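Local structure of DUF1896 domain-containing protein (Porphyromonas gingivalis, 2APL) at residues E22-M27 against H71-D76; K106-V111 against G136-L141; D39-A44 against E64-G69; V79-R84 against H129-L134. The protein is of unknown function but belongs to the DUF1896 family and folds as an all-helical chain. All blocks are in the same frame, centred on the assembly; numbering follows the deposited sequence.

The four contacts tie together a chain built of helices, with no strand. Interaction 1 lies near the middle, where the end of helix 3-23 meets the start of helix 74-85. Interaction 3, between helices 31-51 and 55-67, falls wholly within the sequence spanned by interaction 1, its centre about 17 Å away. Beyond the middle, interactions 2 and 4 lie on the same side of the chain, their centres about 10 Å apart; both use helix 126-143, their segments alternate in sequence, and V111 packs on L134 between them. F72 touches L130, linking interactions 1 and 4. Interactions 2 and 3 are about 33 Å apart between centres, so interaction 1 stands between two helical groups.

Interaction 1 of 4, residues E22-M27 against H71-D76; sequences EHFPEM and HFSRYD
H23 and S73 carry the polar core of this contact, in which two short hydrogen bonds join the last turn of helix 3-23 to the beginning of helix 74-85. H23 ND1 donates to D76 OD2 over 2.5 Å, and the oxygen receives it on its syn lone pair, the side of D76 OD1. The acceptor is tilted 17° from the imidazole plane, and the carboxylate, at the edge of the ring, is turned 76° against it. S73 OG donates to H23 O, also at 2.5 Å and in the plane of that carbonyl. Less polar contacts flank these bonds. P25 CG sits over the centre of the Y75 ring, 3.9 Å from its centroid, a CH-pi contact in which proline and tyrosine cross at about a right angle. The F24 ring takes S73 CB over one face, a second CH-pi contact, and F72 O at its edge.

The second shell fixes the serine. S73 is the N-cap of helix 74-85: with OG opposite the backbone nitrogen (chi1 170°), the hydroxyl accepts a nearly straight bond from D76 N at 3.0 Å while donating to H23 O. A water accepts from Y75 N at 3.0 Å and donates to E26 OE2 at 2.6 Å and to H23 O at 3.3 Å, so the H23 carbonyl takes two donors.

Y75 also packs on A99 and P100 of helix 94-103, F72 turns to Y127 and L130 of helix 126-143, and the H23 ring meets Y19 within its own helix.

Interaction 2 of 4, residues K106-V111 against G136-L141; sequences KAIQSV and GTIVLL
No ring or other flat group takes part where A107, I108 and V111 face T137, I138 and L141; faces and edges give way to methyl and methylene groups. I108 and T137 carry most of the contact. I108 CG1 lies beside the backbone nitrogen and the chain then bends (chi2 -76°), which brings CD1 against T137 CG2 at 3.7 Å and I138 CG1 at 3.9 Å. Farther back along the same side chain, CG1 meets L141 CD1 at 4.2 Å. T137 CG2 also rests against A107 CB at 4.1 Å, so one methyl touches both the alanine and the isoleucine.

At the other end V111 CG2 slides past T137 OG1 at 3.5 Å. The hydroxyl is hydrogen-bonded to E133 O of its own helix, so its polar partner lies outside the two segments and its contact with the valine methyl is van der Waals packing. The two short helical segments run almost antiparallel, at 166°, with axes 10.3 Å apart.

Neighbouring helices close the setting: L102 of helix 94-103 touches I108 and L141, L78 of helix 74-85 packs on I108, and V81 and L82 of that helix meet I138.

Interaction 3 of 4, residues D39-A44 against E64-G69; sequences DEALTA and EVLYQG
Helices 31-51 and 55-67, consecutive and joined by only a few residues, form a helical hairpin, and E40, A41 and A44 meet V65 and L66 where the two run in roughly opposite directions. The tightest point is A41 against L66. Their CA atoms lie 5.3 Å apart, and A41 CB meets L66 CD1 at 3.5 Å. The leucine presents this methyl through CG placed opposite its backbone nitrogen (chi1 -160°) and a second torsion of 69°, which turns CD1 toward the alanine.

V65 uses both branches of its fork. CG1 lies beside the first part of the facing turn, 3.9 Å from E40 O and 4.0 Å from A41 N, while CG2 reaches A44 CB at 3.9 Å. The valine therefore spans a full turn of helix 31-51, from E40 to A44. In that helix D39 O is gripped twice, by T43 N and by T43 OG1, which approach from opposite faces of its carbonyl plane.

A polar tie lies just outside: R37, also of helix 31-51, donates from NH1 to L66 O and to Q68 O at the end of helix 55-67. Between the two segments themselves no hydrogen bond forms. The contact thus rests on van der Waals packing of valine and leucine methyls on alanine methyls and the backbone of the facing turn; the small side chain of A41 is consistent with the close backbone approach at L66.

Interaction 4 of 4, residues V79-R84 against H129-L134; sequences VSVLER and HLYTEL
Y131 extends to V81 and R84 because its CG stands opposite the backbone nitrogen about the first side-chain bond (chi1 -175°), which directs the ring to helix 74-85; V81 CG2, opposite its own carbonyl carbon, is the branch that meets it. That methyl lies over one face of the ring, displaced toward the rim, in a CH-pi contact: it is 3.8 Å from the centroid, 26° off the ring normal, and closest to Y131 CE1 at 3.5 Å. L134, about one turn further on, touches the same methyl more loosely, with L134 CB 4.4 Å from V81 CG2.

The phenol end is crossed at about a right angle by the R84 side chain, extended from CG to NE. R84 CB and R84 CD each approach Y131 OH to 3.1 Å, so the aliphatic part of the arginine runs alongside the hydroxyl. Its guanidinium has Y131 CE1 at its edge and does not stack on the ring. The hydroxyl's polar partner is E85 OE2, just beyond the helical segment, and this hydrogen bond holds the far end of the ring beside helix 74-85.

With axes 10.4 Å apart and a crossing angle of -61°, this is a steep helix-helix crossing in an all-alpha fold, bridged by one long aromatic side chain laid over the partner helix.

Interaction 1 of 4, residues E22-M27 against H71-D76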
loop_
_atom_site.group_PDB
_atom_site.type_symbol
_atom_site.label_atom_id
_atom_site.label_comp_id
_atom_site.label_asym_id
_atom_site.label_seq_id
_atom_site.Cartn_x
_atom_site.Cartn_y
_atom_site.Cartn_z
ATOM N N GLU A 22 -7.072 -1.919 -2.790
ATOM C CA GLU A 22 -6.736 -3.137 -2.018
ATOM C C GLU A 22 -5.710 -2.899 -0.902
ATOM O O GLU A 22 -5.796 -3.505 0.139
ATOM C CB GLU A 22 -6.196 -4.239 -2.952
ATOM C CG GLU A 22 -7.229 -4.728 -3.992
ATOM C CD GLU A 22 -6.611 -5.630 -5.097
ATOM O OE1 GLU A 22 -5.419 -5.418 -5.467
ATOM O OE2 GLU A 22 -7.335 -6.533 -5.606
ATOM N N HIS A 23 -4.747 -2.020 -1.146
ATOM C CA HIS A 23 -3.497 -1.996 -0.379
ATOM C C HIS A 23 -3.301 -0.671 0.377
ATOM O O HIS A 23 -2.509 -0.593 1.317
ATOM C CB HIS A 23 -2.292 -2.193 -1.328
ATOM C CG HIS A 23 -2.253 -3.540 -1.985
ATOM N ND1 HIS A 23 -2.024 -4.707 -1.283
ATOM C CD2 HIS A 23 -2.472 -3.913 -3.272
ATOM C CE1 HIS A 23 -2.071 -5.735 -2.115
ATOM N NE2 HIS A 23 -2.348 -5.282 -3.324
ATOM N N PHE A 24 -3.962 0.383 -0.110
ATOM C CA PHE A 24 -3.880 1.720 0.503
ATOM C C PHE A 24 -5.266 2.357 0.522
ATOM O O PHE A 24 -5.469 3.431 -0.091
ATOM C CB PHE A 24 -2.922 2.596 -0.287
ATOM C CG PHE A 24 -1.522 2.080 -0.321
ATOM C CD1 PHE A 24 -0.569 2.531 0.609
ATOM C CD2 PHE A 24 -1.132 1.172 -1.299
ATOM C CE1 PHE A 24 0.735 2.076 0.575
ATOM C CE2 PHE A 24 0.227 0.729 -1.352
ATOM C CZ PHE A 24 1.147 1.183 -0.426
ATOM N N PRO A 25 -6.247 1.672 1.176
ATOM C CA PRO A 25 -7.626 2.162 1.086
ATOM C C PRO A 25 -7.707 3.619 1.520
ATOM O O PRO A 25 -8.529 4.349 1.001
ATOM C CB PRO A 25 -8.422 1.235 2.011
ATOM C CG PRO A 25 -7.368 0.507 2.872
ATOM C CD PRO A 25 -6.153 0.433 1.980
ATOM N N GLU A 26 -6.833 4.029 2.420
ATOM C CA GLU A 26 -6.815 5.405 2.905
ATOM C C GLU A 26 -6.447 6.446 1.858
ATOM O O GLU A 26 -6.818 7.633 1.995
ATOM C CB GLU A 26 -5.889 5.551 4.151
ATOM C CG GLU A 26 -4.366 5.338 3.897
ATOM C CD GLU A 26 -3.944 3.845 3.755
ATOM O OE1 GLU A 26 -4.799 2.932 3.959
ATOM O OE2 GLU A 26 -2.752 3.604 3.419
HETATM N N MSE A 27 -5.708 6.009 0.830
HETATM C CA MSE A 27 -5.341 6.844 -0.327
HETATM C C MSE A 27 -6.233 6.654 -1.537
HETATM O O MSE A 27 -6.151 7.422 -2.477
HETATM C CB MSE A 27 -3.896 6.525 -0.760
HETATM C CG MSE A 27 -2.864 6.721 0.381
HETATM SE SE MSE A 27 -1.116 6.112 -0.379
HETATM C CE MSE A 27 -0.071 7.140 0.791
ATOM N N HIS A 71 5.069 -0.013 -2.912
ATOM C CA HIS A 71 5.245 -1.441 -2.610
ATOM C C HIS A 71 5.085 -1.824 -1.165
ATOM O O HIS A 71 4.645 -2.956 -0.893
ATOM C CB HIS A 71 6.579 -1.952 -3.159
ATOM C CG HIS A 71 6.677 -1.869 -4.652
ATOM N ND1 HIS A 71 7.097 -2.926 -5.428
ATOM C CD2 HIS A 71 6.391 -0.861 -5.511
ATOM C CE1 HIS A 71 7.052 -2.576 -6.706
ATOM N NE2 HIS A 71 6.631 -1.325 -6.782
ATOM N N PHE A 72 5.451 -0.921 -0.237
ATOM C CA PHE A 72 5.234 -1.206 1.177
ATOM C C PHE A 72 3.935 -0.560 1.672
ATOM O O PHE A 72 3.684 0.646 1.458
ATOM C CB PHE A 72 6.432 -0.840 2.098
ATOM C CG PHE A 72 6.210 -1.248 3.553
ATOM C CD1 PHE A 72 6.577 -2.529 3.992
ATOM C CD2 PHE A 72 5.540 -0.403 4.415
ATOM C CE1 PHE A 72 6.312 -2.933 5.308
ATOM C CE2 PHE A 72 5.241 -0.784 5.719
ATOM C CZ PHE A 72 5.655 -2.042 6.189
ATOM N N SER A 73 3.115 -1.395 2.302
ATOM C CA SER A 73 1.792 -0.988 2.721
ATOM C C SER A 73 1.686 -1.172 4.237
ATOM O O SER A 73 1.711 -2.321 4.748
ATOM C CB SER A 73 0.732 -1.815 1.998
ATOM O OG SER A 73 -0.555 -1.591 2.565
ATOM N N ARG A 74 1.537 -0.056 4.940
ATOM C CA ARG A 74 1.192 -0.108 6.400
ATOM C C ARG A 74 -0.106 -0.860 6.657
ATOM O O ARG A 74 -0.153 -1.677 7.555
ATOM C CB ARG A 74 1.153 1.288 7.010
ATOM C CG ARG A 74 2.548 1.975 6.901
ATOM C CD ARG A 74 2.536 3.391 7.468
ATOM N NE ARG A 74 1.547 4.198 6.744
ATOM C CZ ARG A 74 1.010 5.338 7.191
ATOM N NH1 ARG A 74 1.383 5.868 8.381
ATOM N NH2 ARG A 74 0.093 5.946 6.452
ATOM N N TYR A 75 -1.138 -0.580 5.850
ATOM C CA TYR A 75 -2.410 -1.293 5.947
ATOM C C TYR A 75 -2.237 -2.800 5.865
ATOM O O TYR A 75 -2.680 -3.506 6.779
ATOM C CB TYR A 75 -3.406 -0.796 4.923
ATOM C CG TYR A 75 -4.647 -1.665 4.806
ATOM C CD1 TYR A 75 -5.734 -1.470 5.667
ATOM C CD2 TYR A 75 -4.715 -2.716 3.866
ATOM C CE1 TYR A 75 -6.879 -2.306 5.601
ATOM C CE2 TYR A 75 -5.867 -3.538 3.766
ATOM C CZ TYR A 75 -6.931 -3.306 4.618
ATOM O OH TYR A 75 -8.043 -4.085 4.547
ATOM N N ASP A 76 -1.574 -3.281 4.810
ATOM C CA ASP A 76 -1.301 -4.710 4.644
ATOM C C ASP A 76 -0.506 -5.298 5.822
ATOM O O ASP A 76 -0.741 -6.441 6.230
ATOM C CB ASP A 76 -0.525 -4.978 3.326
ATOM C CG ASP A 76 -1.410 -4.870 2.053
ATOM O OD1 ASP A 76 -2.649 -4.673 2.157
ATOM O OD2 ASP A 76 -0.841 -4.980 0.921
HETATM O O HOH W 1 -1.365 1.403 3.633
#

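Interaction 2 of 4, residues K106-V111 against G136-L141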
loop_
_atom_site.group_PDB
_atom_site.type_symbol
_atom_site.label_atom_id
_atom_site.label_comp_id
_atom_site.label_asym_id
_atom_site.label_seq_id
_atom_site.Cartn_x
_atom_site.Cartn_y
_atom_site.Cartn_z
ATOM N N LYS A 106 -2.214 6.851 17.432
ATOM C CA LYS A 106 -0.892 7.481 17.693
ATOM C C LYS A 106 0.187 6.476 18.146
ATOM O O LYS A 106 1.332 6.549 17.688
ATOM C CB LYS A 106 -0.993 8.620 18.690
ATOM C CG LYS A 106 -1.768 9.854 18.165
ATOM C CD LYS A 106 -0.892 10.938 17.458
ATOM C CE LYS A 106 -0.795 10.740 15.910
ATOM N NZ LYS A 106 0.622 10.966 15.339
ATOM N N ALA A 107 -0.174 5.510 18.995
ATOM C CA ALA A 107 0.797 4.483 19.344
ATOM C C ALA A 107 1.340 3.736 18.115
ATOM O O ALA A 107 2.571 3.571 17.992
ATOM C CB ALA A 107 0.225 3.488 20.339
ATOM N N ILE A 108 0.423 3.281 17.231
ATOM C CA ILE A 108 0.808 2.538 15.996
ATOM C C ILE A 108 1.619 3.445 15.024
ATOM O O ILE A 108 2.692 3.053 14.522
ATOM C CB ILE A 108 -0.447 1.935 15.322
ATOM C CG1 ILE A 108 -1.092 0.856 16.225
ATOM C CG2 ILE A 108 -0.118 1.398 13.864
ATOM C CD1 ILE A 108 -0.373 -0.557 16.281
ATOM N N GLN A 109 1.120 4.644 14.725
ATOM C CA GLN A 109 1.883 5.558 13.898
ATOM C C GLN A 109 3.329 5.795 14.366
ATOM O O GLN A 109 4.268 5.815 13.548
ATOM C CB GLN A 109 1.153 6.907 13.821
ATOM C CG GLN A 109 -0.207 6.830 13.134
ATOM C CD GLN A 109 -0.879 8.169 13.069
ATOM O OE1 GLN A 109 -0.843 8.923 14.004
ATOM N NE2 GLN A 109 -1.540 8.444 11.981
ATOM N N SER A 110 3.495 6.007 15.667
ATOM C CA SER A 110 4.811 6.316 16.273
ATOM C C SER A 110 5.782 5.158 16.068
ATOM O O SER A 110 7.018 5.366 16.017
ATOM C CB SER A 110 4.686 6.631 17.770
ATOM O OG SER A 110 4.667 5.437 18.542
ATOM N N VAL A 111 5.236 3.933 15.982
ATOM C CA VAL A 111 6.065 2.786 15.631
ATOM C C VAL A 111 6.492 2.835 14.146
ATOM O O VAL A 111 7.713 2.777 13.842
ATOM C CB VAL A 111 5.347 1.420 15.980
ATOM C CG1 VAL A 111 6.077 0.246 15.327
ATOM C CG2 VAL A 111 5.216 1.235 17.490
ATOM N N GLY A 136 3.842 -6.266 19.620
ATOM C CA GLY A 136 3.952 -5.823 20.996
ATOM C C GLY A 136 3.057 -4.663 21.379
ATOM O O GLY A 136 2.482 -4.632 22.484
ATOM N N THR A 137 2.937 -3.709 20.472
ATOM C CA THR A 137 2.036 -2.590 20.630
ATOM C C THR A 137 0.562 -3.028 20.717
ATOM O O THR A 137 -0.191 -2.576 21.592
ATOM C CB THR A 137 2.235 -1.576 19.463
ATOM O OG1 THR A 137 3.606 -1.085 19.505
ATOM C CG2 THR A 137 1.243 -0.408 19.559
ATOM N N ILE A 138 0.140 -3.868 19.795
ATOM C CA ILE A 138 -1.228 -4.400 19.848
ATOM C C ILE A 138 -1.503 -5.215 21.113
ATOM O O ILE A 138 -2.565 -5.058 21.749
ATOM C CB ILE A 138 -1.586 -5.169 18.533
ATOM C CG1 ILE A 138 -1.555 -4.156 17.369
ATOM C CG2 ILE A 138 -2.999 -5.849 18.599
ATOM C CD1 ILE A 138 -1.449 -4.868 15.926
ATOM N N VAL A 139 -0.548 -6.047 21.521
ATOM C CA VAL A 139 -0.661 -6.700 22.845
ATOM C C VAL A 139 -0.918 -5.654 23.946
ATOM O O VAL A 139 -1.759 -5.859 24.810
ATOM C CB VAL A 139 0.587 -7.577 23.176
ATOM C CG1 VAL A 139 0.574 -8.035 24.635
ATOM C CG2 VAL A 139 0.625 -8.782 22.243
ATOM N N LEU A 140 -0.206 -4.528 23.893
ATOM C CA LEU A 140 -0.325 -3.565 24.966
ATOM C C LEU A 140 -1.687 -2.913 24.884
ATOM O O LEU A 140 -2.282 -2.645 25.937
ATOM C CB LEU A 140 0.766 -2.481 24.912
ATOM C CG LEU A 140 2.112 -3.015 25.421
ATOM C CD1 LEU A 140 3.225 -1.940 25.292
ATOM C CD2 LEU A 140 2.032 -3.555 26.829
ATOM N N LEU A 141 -2.121 -2.603 23.657
ATOM C CA LEU A 141 -3.438 -1.973 23.413
ATOM C C LEU A 141 -4.552 -2.843 23.976
ATOM O O LEU A 141 -5.423 -2.352 24.706
ATOM C CB LEU A 141 -3.657 -1.687 21.909
ATOM C CG LEU A 141 -2.990 -0.413 21.330
ATOM C CD1 LEU A 141 -2.967 -0.471 19.762
ATOM C CD2 LEU A 141 -3.677 0.882 21.858
#

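Interaction 3 of 4, residues D39-A44 against E64-G69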
loop_
_atom_site.group_PDB
_atom_site.type_symbol
_atom_site.label_atom_id
_atom_site.label_comp_id
_atom_site.label_asym_id
_atom_site.label_seq_id
_atom_site.Cartn_x
_atom_site.Cartn_y
_atom_site.Cartn_z
ATOM N N ASP A 39 -1.156 9.816 -15.248
ATOM C CA ASP A 39 -0.506 10.678 -16.229
ATOM C C ASP A 39 0.998 10.376 -16.359
ATOM O O ASP A 39 1.507 10.261 -17.484
ATOM C CB ASP A 39 -0.653 12.165 -15.839
ATOM C CG ASP A 39 -2.022 12.756 -16.190
ATOM O OD1 ASP A 39 -2.862 12.018 -16.744
ATOM O OD2 ASP A 39 -2.259 13.987 -15.925
ATOM N N GLU A 40 1.702 10.241 -15.223
ATOM C CA GLU A 40 3.104 9.844 -15.261
ATOM C C GLU A 40 3.364 8.499 -15.935
ATOM O O GLU A 40 4.391 8.356 -16.648
ATOM C CB GLU A 40 3.755 9.768 -13.857
ATOM C CG GLU A 40 3.760 11.016 -13.085
ATOM C CD GLU A 40 4.290 10.812 -11.668
ATOM O OE1 GLU A 40 5.221 9.948 -11.415
ATOM O OE2 GLU A 40 3.774 11.565 -10.809
ATOM N N ALA A 41 2.550 7.484 -15.597
ATOM C CA ALA A 41 2.690 6.169 -16.212
ATOM C C ALA A 41 2.472 6.231 -17.743
ATOM O O ALA A 41 3.234 5.653 -18.527
ATOM C CB ALA A 41 1.689 5.154 -15.585
ATOM N N LEU A 42 1.433 6.942 -18.156
ATOM C CA LEU A 42 1.233 7.210 -19.571
ATOM C C LEU A 42 2.417 7.842 -20.305
ATOM O O LEU A 42 2.793 7.370 -21.376
ATOM C CB LEU A 42 -0.046 7.996 -19.827
ATOM C CG LEU A 42 -0.267 8.251 -21.323
ATOM C CD1 LEU A 42 -0.817 7.025 -22.051
ATOM C CD2 LEU A 42 -1.158 9.481 -21.478
ATOM N N THR A 43 3.004 8.894 -19.751
ATOM C CA THR A 43 4.213 9.489 -20.305
ATOM C C THR A 43 5.338 8.475 -20.442
ATOM O O THR A 43 6.071 8.505 -21.456
ATOM C CB THR A 43 4.685 10.700 -19.405
ATOM O OG1 THR A 43 3.621 11.658 -19.378
ATOM C CG2 THR A 43 5.975 11.360 -19.902
ATOM N N ALA A 44 5.532 7.629 -19.416
ATOM C CA ALA A 44 6.560 6.582 -19.470
ATOM C C ALA A 44 6.284 5.593 -20.630
ATOM O O ALA A 44 7.199 5.192 -21.360
ATOM C CB ALA A 44 6.653 5.823 -18.135
ATOM N N GLU A 64 5.758 -0.158 -13.550
ATOM C CA GLU A 64 6.756 0.046 -12.468
ATOM C C GLU A 64 6.672 1.495 -11.976
ATOM O O GLU A 64 6.743 1.738 -10.755
ATOM C CB GLU A 64 8.193 -0.257 -12.940
ATOM C CG GLU A 64 8.308 -1.593 -13.670
ATOM C CD GLU A 64 9.013 -2.672 -12.881
ATOM O OE1 GLU A 64 8.648 -2.863 -11.680
ATOM O OE2 GLU A 64 9.931 -3.334 -13.466
ATOM N N VAL A 65 6.473 2.435 -12.929
ATOM C CA VAL A 65 6.234 3.862 -12.639
ATOM C C VAL A 65 4.940 4.071 -11.815
ATOM O O VAL A 65 4.907 4.785 -10.774
ATOM C CB VAL A 65 6.208 4.708 -13.971
ATOM C CG1 VAL A 65 5.830 6.166 -13.711
ATOM C CG2 VAL A 65 7.689 4.722 -14.586
ATOM N N LEU A 66 3.897 3.423 -12.291
ATOM C CA LEU A 66 2.600 3.491 -11.612
ATOM C C LEU A 66 2.692 3.148 -10.108
ATOM O O LEU A 66 2.129 3.843 -9.261
ATOM C CB LEU A 66 1.648 2.537 -12.332
ATOM C CG LEU A 66 0.156 2.750 -12.136
ATOM C CD1 LEU A 66 -0.226 4.079 -12.855
ATOM C CD2 LEU A 66 -0.626 1.528 -12.691
ATOM N N TYR A 67 3.427 2.081 -9.800
ATOM C CA TYR A 67 3.503 1.478 -8.467
ATOM C C TYR A 67 4.667 1.921 -7.607
ATOM O O TYR A 67 4.762 1.538 -6.423
ATOM C CB TYR A 67 3.530 -0.050 -8.600
ATOM C CG TYR A 67 2.264 -0.671 -9.203
ATOM C CD1 TYR A 67 0.986 -0.257 -8.808
ATOM C CD2 TYR A 67 2.355 -1.674 -10.172
ATOM C CE1 TYR A 67 -0.184 -0.829 -9.376
ATOM C CE2 TYR A 67 1.196 -2.246 -10.746
ATOM C CZ TYR A 67 -0.059 -1.841 -10.305
ATOM O OH TYR A 67 -1.180 -2.434 -10.852
ATOM N N GLN A 68 5.543 2.727 -8.199
ATOM C CA GLN A 68 6.728 3.241 -7.542
ATOM C C GLN A 68 6.428 3.850 -6.147
ATOM O O GLN A 68 5.572 4.719 -6.034
ATOM C CB GLN A 68 7.330 4.311 -8.469
ATOM C CG GLN A 68 7.973 5.432 -7.752
ATOM C CD GLN A 68 9.262 4.987 -7.297
ATOM O OE1 GLN A 68 9.927 4.242 -8.033
ATOM N NE2 GLN A 68 9.659 5.374 -6.061
ATOM N N GLY A 69 7.168 3.401 -5.126
ATOM C CA GLY A 69 7.027 3.902 -3.727
ATOM C C GLY A 69 5.743 3.424 -3.072
ATOM O O GLY A 69 5.445 3.801 -1.956
#

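Interaction 4 of 4, residues V79-R84 against H129-L134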
loop_
_atom_site.group_PDB
_atom_site.type_symbol
_atom_site.label_atom_id
_atom_site.label_comp_id
_atom_site.label_asym_id
_atom_site.label_seq_id
_atom_site.Cartn_x
_atom_site.Cartn_y
_atom_site.Cartn_z
ATOM N N VAL A 79 -2.826 -5.745 8.824
ATOM C CA VAL A 79 -3.757 -6.866 8.545
ATOM C C VAL A 79 -3.053 -8.198 8.796
ATOM O O VAL A 79 -3.588 -9.078 9.439
ATOM C CB VAL A 79 -4.340 -6.780 7.097
ATOM C CG1 VAL A 79 -4.959 -8.073 6.678
ATOM C CG2 VAL A 79 -5.367 -5.663 7.008
ATOM N N SER A 80 -1.834 -8.324 8.282
ATOM C CA SER A 80 -1.024 -9.536 8.451
ATOM C C SER A 80 -0.650 -9.815 9.925
ATOM O O SER A 80 -0.776 -10.953 10.415
ATOM C CB SER A 80 0.239 -9.438 7.571
ATOM O OG SER A 80 1.140 -10.506 7.846
ATOM N N VAL A 81 -0.194 -8.789 10.626
ATOM C CA VAL A 81 0.076 -8.919 12.052
ATOM C C VAL A 81 -1.155 -9.440 12.761
ATOM O O VAL A 81 -1.060 -10.399 13.542
ATOM C CB VAL A 81 0.592 -7.632 12.717
ATOM C CG1 VAL A 81 0.537 -7.747 14.287
ATOM C CG2 VAL A 81 1.981 -7.379 12.297
ATOM N N LEU A 82 -2.295 -8.807 12.507
ATOM C CA LEU A 82 -3.592 -9.214 13.129
ATOM C C LEU A 82 -4.052 -10.619 12.777
ATOM O O LEU A 82 -4.550 -11.348 13.674
ATOM C CB LEU A 82 -4.716 -8.177 12.864
ATOM C CG LEU A 82 -4.540 -6.737 13.448
ATOM C CD1 LEU A 82 -5.482 -5.799 12.691
ATOM C CD2 LEU A 82 -4.781 -6.684 14.964
ATOM N N GLU A 83 -3.859 -11.026 11.513
ATOM C CA GLU A 83 -4.176 -12.388 11.082
ATOM C C GLU A 83 -3.200 -13.426 11.615
ATOM O O GLU A 83 -3.611 -14.531 11.989
ATOM C CB GLU A 83 -4.224 -12.482 9.554
ATOM C CG GLU A 83 -5.215 -11.528 8.902
ATOM C CD GLU A 83 -5.357 -11.724 7.421
ATOM O OE1 GLU A 83 -6.501 -11.568 6.947
ATOM O OE2 GLU A 83 -4.354 -12.049 6.740
ATOM N N ARG A 84 -1.906 -13.105 11.655
ATOM C CA ARG A 84 -0.904 -14.107 12.049
ATOM C C ARG A 84 -0.771 -14.273 13.550
ATOM O O ARG A 84 -0.507 -15.376 14.041
ATOM C CB ARG A 84 0.464 -13.777 11.458
ATOM C CG ARG A 84 0.648 -14.111 9.965
ATOM C CD ARG A 84 1.995 -13.558 9.537
ATOM N NE ARG A 84 2.507 -14.133 8.299
ATOM C CZ ARG A 84 3.559 -13.660 7.627
ATOM N NH1 ARG A 84 4.222 -12.586 8.080
ATOM N NH2 ARG A 84 3.948 -14.257 6.495
ATOM N N HIS A 129 11.947 -6.391 12.826
ATOM C CA HIS A 129 11.878 -5.448 13.926
ATOM C C HIS A 129 10.549 -4.695 13.990
ATOM O O HIS A 129 9.923 -4.599 15.057
ATOM C CB HIS A 129 13.039 -4.456 13.886
ATOM C CG HIS A 129 14.379 -5.077 14.128
ATOM N ND1 HIS A 129 15.385 -5.056 13.186
ATOM C CD2 HIS A 129 14.894 -5.707 15.215
ATOM C CE1 HIS A 129 16.457 -5.667 13.669
ATOM N NE2 HIS A 129 16.185 -6.074 14.899
ATOM N N LEU A 130 10.157 -4.126 12.853
ATOM C CA LEU A 130 8.855 -3.500 12.720
ATOM C C LEU A 130 7.720 -4.452 13.149
ATOM O O LEU A 130 6.912 -4.110 14.002
ATOM C CB LEU A 130 8.633 -3.007 11.257
ATOM C CG LEU A 130 7.248 -2.419 11.022
ATOM C CD1 LEU A 130 6.960 -1.217 11.959
ATOM C CD2 LEU A 130 7.081 -2.058 9.546
ATOM N N TYR A 131 7.684 -5.642 12.555
ATOM C CA TYR A 131 6.612 -6.606 12.797
ATOM C C TYR A 131 6.454 -6.998 14.279
ATOM O O TYR A 131 5.314 -7.113 14.795
ATOM C CB TYR A 131 6.875 -7.844 11.959
ATOM C CG TYR A 131 5.799 -8.903 11.981
ATOM C CD1 TYR A 131 4.870 -8.998 10.947
ATOM C CD2 TYR A 131 5.740 -9.837 13.012
ATOM C CE1 TYR A 131 3.880 -9.994 10.950
ATOM C CE2 TYR A 131 4.769 -10.806 13.041
ATOM C CZ TYR A 131 3.853 -10.899 12.007
ATOM O OH TYR A 131 2.894 -11.888 12.043
ATOM N N THR A 132 7.601 -7.244 14.926
ATOM C CA THR A 132 7.635 -7.585 16.323
ATOM C C THR A 132 7.173 -6.379 17.117
ATOM O O THR A 132 6.409 -6.513 18.087
ATOM C CB THR A 132 9.068 -7.983 16.726
ATOM O OG1 THR A 132 9.430 -9.150 15.973
ATOM C CG2 THR A 132 9.200 -8.237 18.229
ATOM N N GLU A 133 7.591 -5.183 16.685
ATOM C CA GLU A 133 7.261 -4.010 17.489
ATOM C C GLU A 133 5.745 -3.767 17.402
ATOM O O GLU A 133 5.102 -3.436 18.408
ATOM C CB GLU A 133 8.100 -2.810 17.053
ATOM C CG GLU A 133 8.027 -1.644 17.938
ATOM C CD GLU A 133 9.125 -0.609 17.682
ATOM O OE1 GLU A 133 9.910 -0.710 16.689
ATOM O OE2 GLU A 133 9.219 0.314 18.527
ATOM N N LEU A 134 5.184 -3.891 16.195
ATOM C CA LEU A 134 3.719 -3.758 16.005
ATOM C C LEU A 134 2.896 -4.789 16.810
ATOM O O LEU A 134 1.869 -4.445 17.424
ATOM C CB LEU A 134 3.359 -3.854 14.509
ATOM C CG LEU A 134 3.780 -2.663 13.626
ATOM C CD1 LEU A 134 3.618 -3.104 12.108
ATOM C CD2 LEU A 134 3.033 -1.336 13.949
#